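Local coordinates for protein cleavage and polyadenylation specificity factor 100 KD subunit (Methanosarcina mazei, PDB 2XR1) that probably terminates transcription genome-wide by cleaving nascent RNA, acting as a homodimeric zinc-dependent nuclease of the metallo-beta-lactamase and beta-CASP type, at residues V241-A246 with G252-L257; D274-L279 with A302-H307; R197-L202 with R208-C213; Q237-I242 with I319-K324. All blocks are in the same frame, centred on the assembly; numbering follows the deposited sequence.

Contact 1: V241-A246 with G252-L257; sequences VIVTHA and GLVPLL. With ZN (zinc ion), chain E.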
# COMPACT_ATOMS: atom_id res chain seq x y z
N VAL B 241 10.86 -12.29 7.41
CA VAL B 241 11.37 -12.16 6.08
C VAL B 241 11.55 -13.58 5.57
O VAL B 241 12.11 -14.41 6.28
CB VAL B 241 12.70 -11.33 6.06
CG1 VAL B 241 13.33 -11.35 4.70
CG2 VAL B 241 12.43 -9.85 6.49
N ILE B 242 11.03 -13.87 4.38
CA ILE B 242 11.30 -15.13 3.74
C ILE B 242 12.26 -14.94 2.58
O ILE B 242 12.07 -14.07 1.76
CB ILE B 242 10.01 -15.81 3.32
CG1 ILE B 242 9.34 -16.45 4.54
CG2 ILE B 242 10.27 -16.94 2.33
CD1 ILE B 242 8.55 -15.53 5.40
N VAL B 243 13.29 -15.74 2.50
CA VAL B 243 14.21 -15.73 1.38
C VAL B 243 13.91 -17.00 0.57
O VAL B 243 14.05 -18.13 1.06
CB VAL B 243 15.67 -15.70 1.86
CG1 VAL B 243 16.60 -15.80 0.70
CG2 VAL B 243 15.97 -14.42 2.72
N THR B 244 13.52 -16.81 -0.68
CA THR B 244 13.08 -17.91 -1.51
C THR B 244 14.26 -18.72 -2.03
O THR B 244 14.16 -19.94 -2.15
CB THR B 244 12.29 -17.40 -2.70
OG1 THR B 244 13.14 -16.53 -3.43
CG2 THR B 244 11.06 -16.64 -2.29
N HIS B 245 15.38 -18.05 -2.34
CA HIS B 245 16.59 -18.75 -2.74
C HIS B 245 17.76 -17.78 -2.65
O HIS B 245 17.56 -16.60 -2.41
CB HIS B 245 16.51 -19.38 -4.15
CG HIS B 245 16.36 -18.41 -5.27
ND1 HIS B 245 15.20 -17.69 -5.50
CD2 HIS B 245 17.21 -18.06 -6.27
CE1 HIS B 245 15.36 -16.94 -6.58
NE2 HIS B 245 16.56 -17.16 -7.08
N ALA B 246 18.97 -18.29 -2.84
CA ALA B 246 20.17 -17.56 -2.44
C ALA B 246 20.61 -16.49 -3.39
O ALA B 246 21.51 -15.77 -3.07
CB ALA B 246 21.32 -18.52 -2.22
N GLY B 252 20.01 -10.21 -1.42
CA GLY B 252 21.13 -9.29 -1.29
C GLY B 252 21.00 -8.07 -0.41
O GLY B 252 21.99 -7.55 0.07
N LEU B 253 19.78 -7.58 -0.20
CA LEU B 253 19.56 -6.44 0.67
C LEU B 253 18.86 -6.82 1.97
O LEU B 253 18.54 -5.95 2.78
CB LEU B 253 18.77 -5.37 -0.06
CG LEU B 253 19.61 -4.58 -1.10
CD1 LEU B 253 18.70 -3.62 -1.83
CD2 LEU B 253 20.74 -3.86 -0.48
N VAL B 254 18.73 -8.10 2.25
CA VAL B 254 18.21 -8.49 3.53
C VAL B 254 19.04 -7.90 4.68
O VAL B 254 18.47 -7.51 5.68
CB VAL B 254 18.09 -10.00 3.68
CG1 VAL B 254 17.83 -10.41 5.19
CG2 VAL B 254 17.00 -10.49 2.75
N PRO B 255 20.37 -7.82 4.54
CA PRO B 255 21.07 -7.18 5.62
C PRO B 255 20.77 -5.69 5.75
O PRO B 255 20.97 -5.15 6.83
CB PRO B 255 22.55 -7.42 5.29
CG PRO B 255 22.56 -8.64 4.52
CD PRO B 255 21.29 -8.55 3.66
N LEU B 256 20.32 -5.02 4.69
CA LEU B 256 19.99 -3.60 4.80
C LEU B 256 18.78 -3.43 5.72
O LEU B 256 18.67 -2.45 6.44
CB LEU B 256 19.66 -3.04 3.41
CG LEU B 256 19.50 -1.53 3.22
CD1 LEU B 256 20.71 -0.78 3.70
CD2 LEU B 256 19.27 -1.25 1.80
N LEU B 257 17.86 -4.40 5.68
CA LEU B 257 16.72 -4.42 6.62
C LEU B 257 17.22 -4.35 8.05
O LEU B 257 16.71 -3.57 8.85
CB LEU B 257 15.85 -5.66 6.45
CG LEU B 257 15.17 -5.76 5.08
CD1 LEU B 257 14.39 -7.05 4.88
CD2 LEU B 257 14.25 -4.57 4.86
ZN ZN E . 17.28 -16.82 -9.12
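The segment that leads into the metallo-beta-lactamase HxHxDH motif packs here, through Val241 and Val243, against Val254 and Leu257 of the helix that follows that motif. Val241 and Leu257 reach toward each other tip to tip, with Val241 CG2 3.8 Å from Leu257 CD1. Val241 holds CG1 anti to its backbone N (chi1 172°), which leaves CG2 beside that nitrogen and directed at the leucine. The second point of touch is Val254 CG2, which meets both valines of the other segment: it lies 4.1 Å from Val243 CG2, across which it passes at a slant, and 4.2 Å from Val241 CG1. The other branch of Val254, CG1, faces Thr304 of the helix beyond. Leu253 is the N-cap of the helix; Val254 and Leu257, three residues apart in its first turn, both point toward segment 241-246.

Beyond Val243 the chain turns to the metal. His245 NE2 binds zinc at 2.2 Å, and His247, His332 and Asp355 complete that site. The far side of the ring is held too: His245 ND1 donates to Thr244 OG1 at 3.1 Å, with a bent N-H...O angle of 143° and the oxygen 24° out of the ring plane. Thr244 OG1 is bonded in turn to Asp212, a second-shell link that probably helps fix the rotation of the imidazole. No hydrogen bond joins the two segments; dispersion between buried methyls seats the helix on residues 241-243, while polar and metal bonds secure the first histidine of the motif just past them.

Contact 2: D274-L279 with A302-H307; sequences DLMVLL and AKTLKH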
# COMPACT_ATOMS: atom_id res chain seq x y z
N ASP B 274 23.38 -21.08 3.79
CA ASP B 274 24.83 -21.13 3.56
C ASP B 274 25.26 -20.30 2.34
O ASP B 274 26.29 -19.58 2.41
CB ASP B 274 25.26 -22.58 3.40
CG ASP B 274 25.08 -23.39 4.70
OD1 ASP B 274 24.87 -22.79 5.79
OD2 ASP B 274 25.18 -24.65 4.63
N LEU B 275 24.48 -20.38 1.25
CA LEU B 275 24.79 -19.67 0.02
C LEU B 275 24.64 -18.18 0.24
O LEU B 275 25.50 -17.42 -0.16
CB LEU B 275 23.92 -20.14 -1.12
CG LEU B 275 24.18 -21.59 -1.56
CD1 LEU B 275 23.04 -22.22 -2.39
CD2 LEU B 275 25.53 -21.63 -2.22
N MET B 276 23.58 -17.78 0.93
CA MET B 276 23.28 -16.39 1.20
C MET B 276 24.45 -15.71 1.92
O MET B 276 24.85 -14.59 1.58
CB MET B 276 22.03 -16.30 2.07
CG MET B 276 21.78 -14.93 2.70
SD MET B 276 20.07 -14.83 3.33
CE MET B 276 20.19 -15.80 4.85
N VAL B 277 25.01 -16.37 2.94
CA VAL B 277 26.15 -15.81 3.64
C VAL B 277 27.35 -15.66 2.69
O VAL B 277 28.03 -14.63 2.67
CB VAL B 277 26.52 -16.66 4.90
CG1 VAL B 277 27.94 -16.37 5.40
CG2 VAL B 277 25.49 -16.39 6.00
N LEU B 278 27.58 -16.69 1.90
CA LEU B 278 28.70 -16.69 0.95
C LEU B 278 28.57 -15.56 -0.04
O LEU B 278 29.50 -14.76 -0.22
CB LEU B 278 28.73 -18.00 0.16
CG LEU B 278 29.90 -18.13 -0.79
CD1 LEU B 278 31.17 -18.19 0.01
CD2 LEU B 278 29.74 -19.35 -1.63
N LEU B 279 27.41 -15.49 -0.68
CA LEU B 279 27.21 -14.47 -1.69
C LEU B 279 27.16 -13.07 -1.11
O LEU B 279 27.61 -12.16 -1.75
CB LEU B 279 25.93 -14.72 -2.48
CG LEU B 279 25.87 -15.98 -3.33
CD1 LEU B 279 24.48 -16.10 -3.97
CD2 LEU B 279 27.03 -16.00 -4.34
N ALA B 302 26.51 -10.81 9.71
CA ALA B 302 26.49 -11.53 10.98
C ALA B 302 25.12 -11.44 11.69
O ALA B 302 24.56 -12.46 12.16
CB ALA B 302 27.59 -11.04 11.90
N LYS B 303 24.59 -10.23 11.73
CA LYS B 303 23.31 -10.01 12.37
C LYS B 303 22.19 -10.76 11.65
O LYS B 303 21.29 -11.28 12.30
CB LYS B 303 23.00 -8.52 12.41
CG LYS B 303 21.87 -8.17 13.38
CD LYS B 303 21.84 -6.68 13.69
CE LYS B 303 21.04 -6.37 14.96
NZ LYS B 303 19.74 -7.11 15.04
N THR B 304 22.24 -10.81 10.31
CA THR B 304 21.24 -11.52 9.56
C THR B 304 21.32 -13.02 9.84
O THR B 304 20.28 -13.71 9.87
CB THR B 304 21.44 -11.35 8.05
OG1 THR B 304 21.31 -9.97 7.73
CG2 THR B 304 20.45 -12.15 7.25
N LEU B 305 22.55 -13.55 9.97
CA LEU B 305 22.72 -14.97 10.19
C LEU B 305 22.22 -15.36 11.59
O LEU B 305 21.64 -16.42 11.76
CB LEU B 305 24.18 -15.37 10.00
CG LEU B 305 24.64 -16.80 10.24
CD1 LEU B 305 23.92 -17.77 9.33
CD2 LEU B 305 26.16 -16.88 10.05
N LYS B 306 22.44 -14.51 12.59
CA LYS B 306 21.95 -14.75 13.95
C LYS B 306 20.44 -14.79 13.98
O LYS B 306 19.84 -15.34 14.89
CB LYS B 306 22.40 -13.64 14.91
CG LYS B 306 23.78 -13.81 15.39
CD LYS B 306 24.14 -12.82 16.50
CE LYS B 306 24.64 -11.48 15.95
NZ LYS B 306 25.59 -10.84 16.85
N HIS B 307 19.82 -14.17 12.98
CA HIS B 307 18.37 -14.18 12.90
C HIS B 307 17.86 -15.13 11.86
O HIS B 307 16.67 -15.15 11.60
CB HIS B 307 17.87 -12.75 12.58
CG HIS B 307 18.05 -11.79 13.71
ND1 HIS B 307 19.29 -11.30 14.06
CD2 HIS B 307 17.16 -11.25 14.57
CE1 HIS B 307 19.15 -10.49 15.10
NE2 HIS B 307 17.87 -10.43 15.43
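With chi1 at 162°, Val277 places CG1 anti to the backbone N and leaves CG2 beside that nitrogen, where it meets Leu305; the leucine extends CG anti to its own N (chi1 177°) and turns both methyls to the valine. Val277 CG2 is 3.9 Å from Leu305 CD1 and 4.1 Å from Leu305 CD2, and the two side chains cross at about a right angle. From the preceding position of the same helix, Met276 runs out nearly straight to SD and bends there, which brings Met276 CE to 4.4 Å from Thr304 CG2, a looser approach.

The hydroxyl of Thr304 takes no part in this: its partner is the carbonyl of Met300 in the same helix, and the methyl is what the methionine meets. At the end of helix 299-306, His307 ND1 donates to Lys303 O at 2.7 Å (N-H...O 152°), folding the imidazole back over the last turn.

Helices 270-290 and 299-306 pack side by side in the helical layer of the metallo-beta-lactamase domain, with helix 254-259 beside them, where Val254, Pro255 and Phe258 touch Thr304. Helix 270-290 also carries Leu275 and Leu278 against Ile457 of helix 451-460, in the region predicted to be the beta-CASP domain. The four touching residues are all buried and share no hydrogen bond. Methyl-to-methyl packing of this kind prescribes no bond direction, and the hydroxyl of Thr304, a polar group at the seam, is bonded within its own helix, which leaves an apolar helix-helix seam.

Contact 3: R197-L202 with R208-C213; sequences RSCFLL and RILIDC
Strands 199-202 and 208-211 form an antiparallel hairpin, their short axes 4.6 Å apart at closest approach and 158° apart in direction. Phe200 with Ile211 and Leu202 with Ile209 are hydrogen-bonded pairs, and Leu201 with Leu210 is the non-hydrogen-bonded pair between them. Ile211 N to Phe200 O and Leu202 N to Ile209 O both measure 2.8 Å, with N-H...O angles of 153° and 156°.

On the Leu201 face, the side chains of Leu201 and Leu210 meet at a slant through their CD1 methyls, and Leu210 CD1 also lies 4.2 Å from Cys199 SG. The thiol sulfurs of Cys199 and Cys213, SG to SG, are 4.1 Å apart, a contact and not a disulfide. On the opposite face Leu202 CB packs diagonally on Ile211 CD1 at 3.8 Å, among side chains that also reach Phe341 of the second sheet. The Phe200 ring offers its edge to Ile211 O, with Phe200 CD2 at 4.0 Å.

Asp212 follows directly. Besides the threonine before the first zinc histidine, its OD2 bonds the zinc ligand His250 at ND1, as the motif-1 aspartate of this superfamily does. Four backbone bonds therefore fix the register of a hairpin that delivers a second-shell carboxylate, which probably orients and polarises the groups around the metals.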
# COMPACT_ATOMS: atom_id res chain seq x y z
N ARG B 197 15.68 -6.82 -7.72
CA ARG B 197 15.18 -6.28 -6.47
C ARG B 197 13.78 -6.74 -6.08
O ARG B 197 12.98 -5.95 -5.62
CB ARG B 197 15.30 -4.76 -6.44
CG ARG B 197 14.63 -4.03 -7.59
CD ARG B 197 14.43 -2.54 -7.30
NE ARG B 197 13.58 -1.97 -8.32
CZ ARG B 197 13.25 -0.69 -8.41
NH1 ARG B 197 13.71 0.18 -7.52
NH2 ARG B 197 12.47 -0.29 -9.41
N SER B 198 13.53 -8.03 -6.26
CA SER B 198 12.38 -8.70 -5.76
C SER B 198 12.23 -8.40 -4.30
O SER B 198 13.22 -8.43 -3.53
CB SER B 198 12.52 -10.20 -5.94
OG SER B 198 12.30 -10.64 -7.29
N CYS B 199 10.98 -8.12 -3.91
CA CYS B 199 10.63 -7.77 -2.54
C CYS B 199 9.11 -7.56 -2.48
O CYS B 199 8.58 -6.72 -3.21
CB CYS B 199 11.36 -6.50 -2.12
SG CYS B 199 11.07 -6.06 -0.39
N PHE B 200 8.40 -8.36 -1.69
CA PHE B 200 6.95 -8.35 -1.67
C PHE B 200 6.46 -8.33 -0.23
O PHE B 200 7.08 -8.89 0.69
CB PHE B 200 6.41 -9.59 -2.40
CG PHE B 200 6.67 -9.58 -3.86
CD1 PHE B 200 5.73 -9.00 -4.75
CD2 PHE B 200 7.85 -10.07 -4.36
CE1 PHE B 200 5.98 -8.95 -6.11
CE2 PHE B 200 8.11 -10.00 -5.75
CZ PHE B 200 7.18 -9.44 -6.62
N LEU B 201 5.32 -7.71 -0.00
CA LEU B 201 4.77 -7.72 1.36
C LEU B 201 3.47 -8.47 1.31
O LEU B 201 2.64 -8.10 0.55
CB LEU B 201 4.55 -6.32 1.86
CG LEU B 201 4.21 -6.27 3.34
CD1 LEU B 201 5.45 -6.53 4.14
CD2 LEU B 201 3.48 -4.87 3.70
N LEU B 202 3.33 -9.53 2.10
CA LEU B 202 2.06 -10.24 2.27
C LEU B 202 1.55 -9.79 3.62
O LEU B 202 2.29 -9.81 4.57
CB LEU B 202 2.29 -11.74 2.27
CG LEU B 202 1.19 -12.69 2.74
CD1 LEU B 202 -0.07 -12.65 1.88
CD2 LEU B 202 1.84 -14.10 2.75
N ARG B 208 2.49 -9.09 8.88
CA ARG B 208 3.18 -8.54 7.74
C ARG B 208 4.40 -9.38 7.51
O ARG B 208 5.19 -9.59 8.43
CB ARG B 208 3.52 -7.08 8.03
CG ARG B 208 2.28 -6.18 7.95
CD ARG B 208 2.32 -5.07 8.92
NE ARG B 208 2.38 -5.58 10.30
CZ ARG B 208 1.33 -5.84 11.09
NH1 ARG B 208 0.08 -5.65 10.67
NH2 ARG B 208 1.54 -6.32 12.33
N ILE B 209 4.49 -9.94 6.32
CA ILE B 209 5.51 -10.87 5.94
C ILE B 209 6.14 -10.27 4.73
O ILE B 209 5.45 -9.84 3.83
CB ILE B 209 4.94 -12.31 5.60
CG1 ILE B 209 4.12 -12.86 6.78
CG2 ILE B 209 6.01 -13.30 5.37
CD1 ILE B 209 4.85 -12.81 8.14
N LEU B 210 7.46 -10.28 4.71
CA LEU B 210 8.23 -9.80 3.59
C LEU B 210 8.81 -10.99 2.85
O LEU B 210 9.54 -11.76 3.45
CB LEU B 210 9.34 -8.88 4.10
CG LEU B 210 9.76 -7.67 3.29
CD1 LEU B 210 8.63 -6.72 2.95
CD2 LEU B 210 10.79 -7.00 4.14
N ILE B 211 8.46 -11.16 1.58
CA ILE B 211 9.07 -12.20 0.80
C ILE B 211 10.15 -11.57 -0.09
O ILE B 211 9.85 -10.73 -0.94
CB ILE B 211 8.06 -12.98 -0.05
CG1 ILE B 211 7.07 -13.74 0.85
CG2 ILE B 211 8.80 -14.00 -0.95
CD1 ILE B 211 5.71 -13.05 1.13
N ASP B 212 11.39 -11.99 0.14
CA ASP B 212 12.58 -11.53 -0.58
C ASP B 212 12.90 -10.05 -0.31
O ASP B 212 12.05 -9.26 0.08
CB ASP B 212 12.53 -11.85 -2.10
CG ASP B 212 12.70 -13.38 -2.41
OD1 ASP B 212 13.20 -14.10 -1.50
OD2 ASP B 212 12.36 -13.86 -3.56
N CYS B 213 14.17 -9.70 -0.49
CA CYS B 213 14.60 -8.36 -0.51
C CYS B 213 15.89 -8.22 -1.29
O CYS B 213 16.95 -8.19 -0.69
CB CYS B 213 14.79 -7.87 0.89
SG CYS B 213 14.93 -6.10 0.88

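Contact 4: Q237-I242 with I319-K324; sequences QIDAVI and IAPDIK
Ile242 and Ile319 meet at about a right angle, end methyl against end methyl, with Ile242 CD1 4.0 Å from Ile319 CD1. The geometry follows from the torsions of Ile319: CG1 stands between the backbone N and the carbonyl carbon (chi1 60°), and an extended chi2 carries CD1 to Ile242 of strand 240-242. Both isoleucines also lie on Tyr267, and Ile319 touches Phe341, so the pair belongs to a larger buried cluster.

Asp239 points toward the turn and touches it with one carboxylate oxygen. That atom, OD2, is 4.1 Å from Ala320 CB and 4.3 Å from Pro321 CD, contacts of van der Waals kind. What holds it is a salt bridge to Arg175, whose side chain also packs on Pro321; the arginine thus links both sides of the contact. The carboxylate of Asp322 points to another set of partners, the hydroxyls of Thr204 and Ser207, and its OD1 remains 6.5 Å from Asp239 OD2, a separation at which like charges would probably interact modestly.

The turn that presents Ile319 and Ala320 is closed by Ile319 N to Ile323 O at 3.1 Å, while the bond from Ile323 N to Ala320 O is weak. No hydrogen bond crosses between the segments, whose touching parts run 149° apart. Strand 240-242 belongs to one mixed sheet and strands 317-320 and 323-329 to the other, and facing sheets with apolar side chains packed between them are the core of the metallo-beta-lactamase alpha-beta/beta-alpha sandwich.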
# COMPACT_ATOMS: atom_id res chain seq x y z
N GLN B 237 7.32 -3.56 12.56
CA GLN B 237 5.99 -4.09 12.20
C GLN B 237 6.10 -5.37 11.33
O GLN B 237 5.06 -5.93 10.96
CB GLN B 237 5.16 -3.03 11.44
CG GLN B 237 5.34 -3.00 9.90
CD GLN B 237 4.52 -1.91 9.20
OE1 GLN B 237 3.46 -2.19 8.67
NE2 GLN B 237 5.04 -0.65 9.19
N ILE B 238 7.31 -5.78 10.96
CA ILE B 238 7.46 -6.94 10.11
C ILE B 238 7.68 -8.23 10.92
O ILE B 238 8.71 -8.41 11.54
CB ILE B 238 8.61 -6.81 9.09
CG1 ILE B 238 8.54 -5.49 8.32
CG2 ILE B 238 8.54 -7.94 8.14
CD1 ILE B 238 7.41 -5.40 7.35
N ASP B 239 6.73 -9.15 10.83
CA ASP B 239 6.82 -10.41 11.53
C ASP B 239 7.95 -11.33 11.03
O ASP B 239 8.60 -12.02 11.84
CB ASP B 239 5.48 -11.12 11.46
CG ASP B 239 4.38 -10.38 12.25
OD1 ASP B 239 4.18 -9.13 12.02
OD2 ASP B 239 3.73 -11.03 13.13
N ALA B 240 8.19 -11.34 9.72
CA ALA B 240 9.22 -12.23 9.15
C ALA B 240 9.68 -11.83 7.78
O ALA B 240 9.03 -11.11 7.07
CB ALA B 240 8.73 -13.64 9.13
N VAL B 241 10.86 -12.29 7.41
CA VAL B 241 11.37 -12.16 6.08
C VAL B 241 11.55 -13.58 5.57
O VAL B 241 12.11 -14.41 6.28
CB VAL B 241 12.70 -11.33 6.06
CG1 VAL B 241 13.33 -11.35 4.70
CG2 VAL B 241 12.43 -9.85 6.49
N ILE B 242 11.03 -13.87 4.38
CA ILE B 242 11.30 -15.13 3.74
C ILE B 242 12.26 -14.94 2.58
O ILE B 242 12.07 -14.07 1.76
CB ILE B 242 10.01 -15.81 3.32
CG1 ILE B 242 9.34 -16.45 4.54
CG2 ILE B 242 10.27 -16.94 2.33
CD1 ILE B 242 8.55 -15.53 5.40
N ILE B 319 4.64 -19.13 11.40
CA ILE B 319 5.50 -17.97 11.43
C ILE B 319 4.83 -16.71 12.00
O ILE B 319 5.47 -15.68 12.15
CB ILE B 319 6.11 -17.65 10.06
CG1 ILE B 319 5.02 -17.37 9.02
CG2 ILE B 319 7.05 -18.78 9.69
CD1 ILE B 319 5.55 -16.98 7.63
N ALA B 320 3.54 -16.83 12.31
CA ALA B 320 2.75 -15.73 12.80
C ALA B 320 1.45 -16.27 13.37
O ALA B 320 1.11 -17.43 13.20
CB ALA B 320 2.49 -14.72 11.70
N PRO B 321 0.71 -15.44 14.10
CA PRO B 321 -0.48 -15.99 14.74
C PRO B 321 -1.50 -16.56 13.74
O PRO B 321 -2.36 -17.32 14.11
CB PRO B 321 -1.07 -14.79 15.47
CG PRO B 321 0.04 -13.82 15.62
CD PRO B 321 0.98 -14.05 14.50
N ASP B 322 -1.41 -16.16 12.48
CA ASP B 322 -2.40 -16.58 11.51
C ASP B 322 -1.79 -16.99 10.19
O ASP B 322 -2.48 -17.03 9.20
CB ASP B 322 -3.43 -15.47 11.28
CG ASP B 322 -2.80 -14.13 10.76
OD1 ASP B 322 -1.55 -13.92 10.76
OD2 ASP B 322 -3.60 -13.28 10.34
N ILE B 323 -0.50 -17.30 10.18
CA ILE B 323 0.16 -17.70 8.95
C ILE B 323 1.05 -18.90 9.17
O ILE B 323 1.87 -18.89 10.07
CB ILE B 323 0.97 -16.56 8.33
CG1 ILE B 323 0.11 -15.32 8.16
CG2 ILE B 323 1.52 -16.99 6.97
CD1 ILE B 323 0.83 -14.20 7.53
N LYS B 324 0.84 -19.94 8.36
CA LYS B 324 1.70 -21.11 8.34
C LYS B 324 2.40 -21.17 7.01
O LYS B 324 1.77 -21.02 5.99
CB LYS B 324 0.89 -22.38 8.50
CG LYS B 324 0.45 -22.64 9.89
CD LYS B 324 -0.22 -23.97 9.99
CE LYS B 324 -0.92 -24.17 11.36
NZ LYS B 324 -1.73 -22.96 11.75

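Following the chain from the N terminus, contact 3 comes first and closes the short loop of the hairpin 199-211. Strand 240-242 then joins the same sheet beside strand 208-211, with backbone bonds between Ile242 and both Leu210 and Asp212. From this strand two loops start together: contact 1 closes the short one around the zinc motif, and contact 4 the long one, returning 77 residues later at the turn of the second sheet. Contact 2 lies within that long loop, after contact 1, and touches contact 1 through Ala246 on Leu275. Together they join the hairpin and strand 240-242 within one sheet, and that sheet to the helices on one side and the second sheet on the other.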